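Local atomic coordinates of aminotransferase, class V family protein (Trichomonas vaginalis, PDB entry 5F8V), a protein that probably transfers an amino group between O-phospho-L-serine and 2-oxoglutarate, using pyridoxal 5'-phosphate, in the second step of serine biosynthesis. Residues Phe167-Met178 with Ile187-Ala198. Numbering follows the deposited sequence.
Sequences FPDVPAPLIIDM and ITQWEKVGCIFA
L174 and the chain from K192 to C195 give a clear example of how a beta bulge shifts the register of two parallel strands. L174 N donates to K192 O (2.8 Å), and L174 O then accepts two N-H groups, from G194 N at 2.8 Å and from C195 N at 3.0 Å. The C195 bond is the straighter of the two, at 167°. Beyond the bulge the ladder is regular: I176 N binds C195 O, F197 N binds I176 O, and M178 N binds F197 O.

At the loop end, K192 NZ forms a long salt bridge with D169 OD1 (3.5 Å), and one water ties F167 N to Q189 OE1. The F167 ring carries I176 CD1 over the centre of one face, while its CE2 meets V193 CG2 at 3.5 Å. M178, extended beyond CG, brings SD within 3.5 Å of I196 CG2 and meets I187 CD1 tip to tip. On the sheet face of I175, D177, C195 and F197, opposite that of I176 and I196, F197 CG sits between backbone N and carbonyl carbon (chi1 73°), turning the ring over D177, whose CA makes a CH-pi contact and whose carboxylate plane is within 14° of parallel to the ring.

D177 OD1 is hydrogen-bonded to S179 OG; OD2 faces N1 of the pyridoxal phosphate on residue 202, consistent with the aspartate opposite the pyridine nitrogen in fold type I enzymes. Both strands are central in the mixed sheet, between strands 148-154 and 209-215, with helix 78-89 packed against I175, D177 and F197.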
loop_
_atom_site.group_PDB
_atom_site.type_symbol
_atom_site.label_atom_id
_atom_site.label_comp_id
_atom_site.label_asym_id
_atom_site.label_seq_id
_atom_site.Cartn_x
_atom_site.Cartn_y
_atom_site.Cartn_z
ATOM N N PHE A 167 11.391 25.933 7.861
ATOM C CA PHE A 167 10.678 25.280 8.970
ATOM C C PHE A 167 10.295 26.314 10.038
ATOM O O PHE A 167 11.046 27.259 10.265
ATOM C CB PHE A 167 11.527 24.184 9.636
ATOM C CG PHE A 167 11.822 22.980 8.762
ATOM C CD1 PHE A 167 11.192 22.764 7.526
ATOM C CD2 PHE A 167 12.733 22.028 9.209
ATOM C CE1 PHE A 167 11.492 21.650 6.768
ATOM C CE2 PHE A 167 13.025 20.906 8.451
ATOM C CZ PHE A 167 12.408 20.718 7.231
ATOM N N PRO A 168 9.120 26.145 10.680
ATOM C CA PRO A 168 8.784 26.996 11.821
ATOM C C PRO A 168 9.770 26.846 12.986
ATOM O O PRO A 168 10.451 25.817 13.103
ATOM C CB PRO A 168 7.400 26.497 12.249
ATOM C CG PRO A 168 6.848 25.801 11.062
ATOM C CD PRO A 168 8.031 25.203 10.368
ATOM N N ASP A 169 9.835 27.885 13.816
ATOM C CA ASP A 169 10.612 27.884 15.048
ATOM C C ASP A 169 9.657 27.696 16.230
ATOM O O ASP A 169 8.925 28.614 16.599
ATOM C CB ASP A 169 11.380 29.207 15.166
ATOM C CG ASP A 169 12.338 29.237 16.345
ATOM O OD1 ASP A 169 12.772 28.156 16.812
ATOM O OD2 ASP A 169 12.679 30.357 16.789
ATOM N N VAL A 170 9.645 26.488 16.789
ATOM C CA VAL A 170 8.809 26.161 17.940
ATOM C C VAL A 170 9.563 25.215 18.874
ATOM O O VAL A 170 10.482 24.514 18.434
ATOM C CB VAL A 170 7.459 25.516 17.533
ATOM C CG1 VAL A 170 6.610 26.496 16.734
ATOM C CG2 VAL A 170 7.664 24.217 16.770
ATOM N N PRO A 171 9.183 25.186 20.168
ATOM C CA PRO A 171 9.923 24.316 21.094
ATOM C C PRO A 171 9.819 22.823 20.760
ATOM O O PRO A 171 10.848 22.155 20.654
ATOM C CB PRO A 171 9.286 24.632 22.453
ATOM C CG PRO A 171 8.777 26.030 22.304
ATOM C CD PRO A 171 8.240 26.060 20.897
ATOM N N ALA A 172 8.597 22.324 20.554
ATOM C CA ALA A 172 8.393 20.891 20.327
ATOM C C ALA A 172 8.990 20.437 18.984
ATOM O O ALA A 172 9.150 21.259 18.067
ATOM C CB ALA A 172 6.917 20.536 20.408
ATOM N N PRO A 173 9.342 19.140 18.873
ATOM C CA PRO A 173 9.846 18.635 17.592
ATOM C C PRO A 173 8.783 18.665 16.490
ATOM O O PRO A 173 7.598 18.462 16.760
ATOM C CB PRO A 173 10.282 17.195 17.909
ATOM C CG PRO A 173 9.647 16.857 19.209
ATOM C CD PRO A 173 9.491 18.147 19.953
ATOM N N LEU A 174 9.221 18.933 15.269
ATOM C CA LEU A 174 8.317 19.091 14.130
ATOM C C LEU A 174 7.937 17.739 13.563
ATOM O O LEU A 174 8.793 16.849 13.414
ATOM C CB LEU A 174 8.983 19.912 13.027
ATOM C CG LEU A 174 9.389 21.349 13.374
ATOM C CD1 LEU A 174 10.335 21.883 12.311
ATOM C CD2 LEU A 174 8.174 22.251 13.528
ATOM N N ILE A 175 6.655 17.587 13.248
ATOM C CA ILE A 175 6.187 16.468 12.442
ATOM C C ILE A 175 5.568 17.072 11.188
ATOM O O ILE A 175 4.574 17.794 11.283
ATOM C CB ILE A 175 5.177 15.585 13.192
ATOM C CG1 ILE A 175 5.867 14.972 14.422
ATOM C CG2 ILE A 175 4.643 14.508 12.254
ATOM C CD1 ILE A 175 5.083 13.923 15.161
ATOM N N ILE A 176 6.158 16.767 10.031
ATOM C CA ILE A 176 5.907 17.513 8.815
ATOM C C ILE A 176 5.327 16.619 7.711
ATOM O O ILE A 176 5.948 15.619 7.313
ATOM C CB ILE A 176 7.189 18.219 8.296
ATOM C CG1 ILE A 176 7.976 18.851 9.459
ATOM C CG2 ILE A 176 6.830 19.250 7.242
ATOM C CD1 ILE A 176 9.148 19.716 9.052
ATOM N N ASP A 177 4.142 16.981 7.221
ATOM C CA ASP A 177 3.586 16.344 6.013
ATOM C C ASP A 177 4.184 17.035 4.800
ATOM O O ASP A 177 3.830 18.182 4.485
ATOM C CB ASP A 177 2.057 16.423 5.991
ATOM C CG ASP A 177 1.428 15.702 4.784
ATOM O OD1 ASP A 177 2.135 15.086 3.962
ATOM O OD2 ASP A 177 0.198 15.754 4.670
ATOM N N MET A 178 5.091 16.324 4.127
ATOM C CA MET A 178 5.724 16.798 2.911
ATOM C C MET A 178 5.251 16.015 1.695
ATOM O O MET A 178 6.002 15.848 0.716
ATOM C CB MET A 178 7.232 16.664 3.062
ATOM C CG MET A 178 7.807 17.589 4.122
ATOM S SD MET A 178 9.602 17.513 4.030
ATOM C CE MET A 178 10.063 18.981 4.957
ATOM N N ILE A 187 16.432 19.661 2.358
ATOM C CA ILE A 187 15.937 19.821 3.714
ATOM C C ILE A 187 17.145 20.122 4.598
ATOM O O ILE A 187 18.133 19.399 4.544
ATOM C CB ILE A 187 15.202 18.549 4.195
ATOM C CG1 ILE A 187 13.877 18.385 3.429
ATOM C CG2 ILE A 187 14.934 18.611 5.692
ATOM C CD1 ILE A 187 13.200 17.040 3.628
ATOM N N THR A 188 17.055 21.196 5.383
ATOM C CA THR A 188 18.047 21.547 6.407
ATOM C C THR A 188 17.362 21.620 7.776
ATOM O O THR A 188 16.150 21.373 7.901
ATOM C CB THR A 188 18.713 22.907 6.098
ATOM O OG1 THR A 188 17.711 23.934 6.050
ATOM C CG2 THR A 188 19.456 22.855 4.770
ATOM N N GLN A 189 18.151 21.939 8.802
ATOM C CA GLN A 189 17.656 22.100 10.166
ATOM C C GLN A 189 17.010 20.815 10.689
ATOM O O GLN A 189 15.916 20.834 11.258
ATOM C CB GLN A 189 16.693 23.294 10.270
ATOM C CG GLN A 189 17.262 24.627 9.797
ATOM C CD GLN A 189 16.275 25.763 10.024
ATOM O OE1 GLN A 189 15.137 25.711 9.556
ATOM N NE2 GLN A 189 16.696 26.785 10.764
ATOM N N TRP A 190 17.706 19.701 10.494
ATOM C CA TRP A 190 17.255 18.394 10.986
ATOM C C TRP A 190 17.060 18.354 12.508
ATOM O O TRP A 190 16.195 17.631 13.001
ATOM C CB TRP A 190 18.217 17.279 10.535
ATOM C CG TRP A 190 18.173 17.025 9.054
ATOM C CD1 TRP A 190 19.034 17.508 8.113
ATOM C CD2 TRP A 190 17.203 16.246 8.345
ATOM N NE1 TRP A 190 18.663 17.079 6.866
ATOM C CE2 TRP A 190 17.547 16.297 6.980
ATOM C CE3 TRP A 190 16.078 15.505 8.733
ATOM C CZ2 TRP A 190 16.804 15.638 5.994
ATOM C CZ3 TRP A 190 15.341 14.844 7.760
ATOM C CH2 TRP A 190 15.706 14.915 6.405
ATOM N N GLU A 191 17.834 19.156 13.245
ATOM C CA GLU A 191 17.658 19.301 14.698
ATOM C C GLU A 191 16.239 19.692 15.168
ATOM O O GLU A 191 15.889 19.435 16.319
ATOM C CB GLU A 191 18.695 20.284 15.291
ATOM C CG GLU A 191 18.520 21.764 14.933
ATOM C CD GLU A 191 19.180 22.180 13.623
ATOM O OE1 GLU A 191 19.675 21.313 12.871
ATOM O OE2 GLU A 191 19.200 23.391 13.339
ATOM N N LYS A 192 15.453 20.323 14.293
ATOM C CA LYS A 192 14.059 20.709 14.594
ATOM C C LYS A 192 13.031 19.597 14.385
ATOM O O LYS A 192 11.858 19.761 14.766
ATOM C CB LYS A 192 13.629 21.881 13.696
ATOM C CG LYS A 192 14.467 23.135 13.808
ATOM C CD LYS A 192 14.000 24.175 12.800
ATOM C CE LYS A 192 14.684 25.513 13.033
ATOM N NZ LYS A 192 14.239 26.171 14.290
ATOM N N VAL A 193 13.459 18.492 13.761
ATOM C CA VAL A 193 12.564 17.506 13.160
ATOM C C VAL A 193 12.454 16.221 13.993
ATOM O O VAL A 193 13.458 15.541 14.250
ATOM C CB VAL A 193 13.059 17.124 11.745
ATOM C CG1 VAL A 193 12.159 16.054 11.114
ATOM C CG2 VAL A 193 13.149 18.351 10.849
ATOM N N GLY A 194 11.227 15.905 14.403
ATOM C CA GLY A 194 10.889 14.616 14.976
ATOM C C GLY A 194 10.582 13.609 13.882
ATOM O O GLY A 194 11.107 12.489 13.898
ATOM N N CYS A 195 9.738 14.007 12.925
ATOM C CA CYS A 195 9.295 13.105 11.859
ATOM C C CYS A 195 8.921 13.849 10.573
ATOM O O CYS A 195 8.293 14.901 10.618
ATOM C CB CYS A 195 8.107 12.275 12.338
ATOM S SG CYS A 195 7.412 11.137 11.110
ATOM N N ILE A 196 9.334 13.297 9.437
ATOM C CA ILE A 196 8.889 13.762 8.130
ATOM C C ILE A 196 8.278 12.574 7.433
ATOM O O ILE A 196 8.807 11.456 7.515
ATOM C CB ILE A 196 10.052 14.351 7.296
ATOM C CG1 ILE A 196 10.419 15.735 7.827
ATOM C CG2 ILE A 196 9.698 14.449 5.816
ATOM C CD1 ILE A 196 11.744 16.272 7.325
ATOM N N PHE A 197 7.166 12.812 6.746
ATOM C CA PHE A 197 6.562 11.776 5.915
ATOM C C PHE A 197 6.001 12.330 4.610
ATOM O O PHE A 197 5.713 13.528 4.491
ATOM C CB PHE A 197 5.502 10.978 6.693
ATOM C CG PHE A 197 4.225 11.723 6.939
ATOM C CD1 PHE A 197 4.138 12.661 7.967
ATOM C CD2 PHE A 197 3.082 11.459 6.173
ATOM C CE1 PHE A 197 2.950 13.334 8.208
ATOM C CE2 PHE A 197 1.899 12.147 6.402
ATOM C CZ PHE A 197 1.829 13.079 7.420
ATOM N N ALA A 198 5.859 11.422 3.643
ATOM C CA ALA A 198 5.367 11.742 2.314
ATOM C C ALA A 198 4.824 10.494 1.638
ATOM O O ALA A 198 5.502 9.468 1.589
ATOM C CB ALA A 198 6.480 12.336 1.470
HETATM O O HOH W 1 14.192 25.205 6.979
HETATM O O HOH W 2 11.464 24.430 15.414
#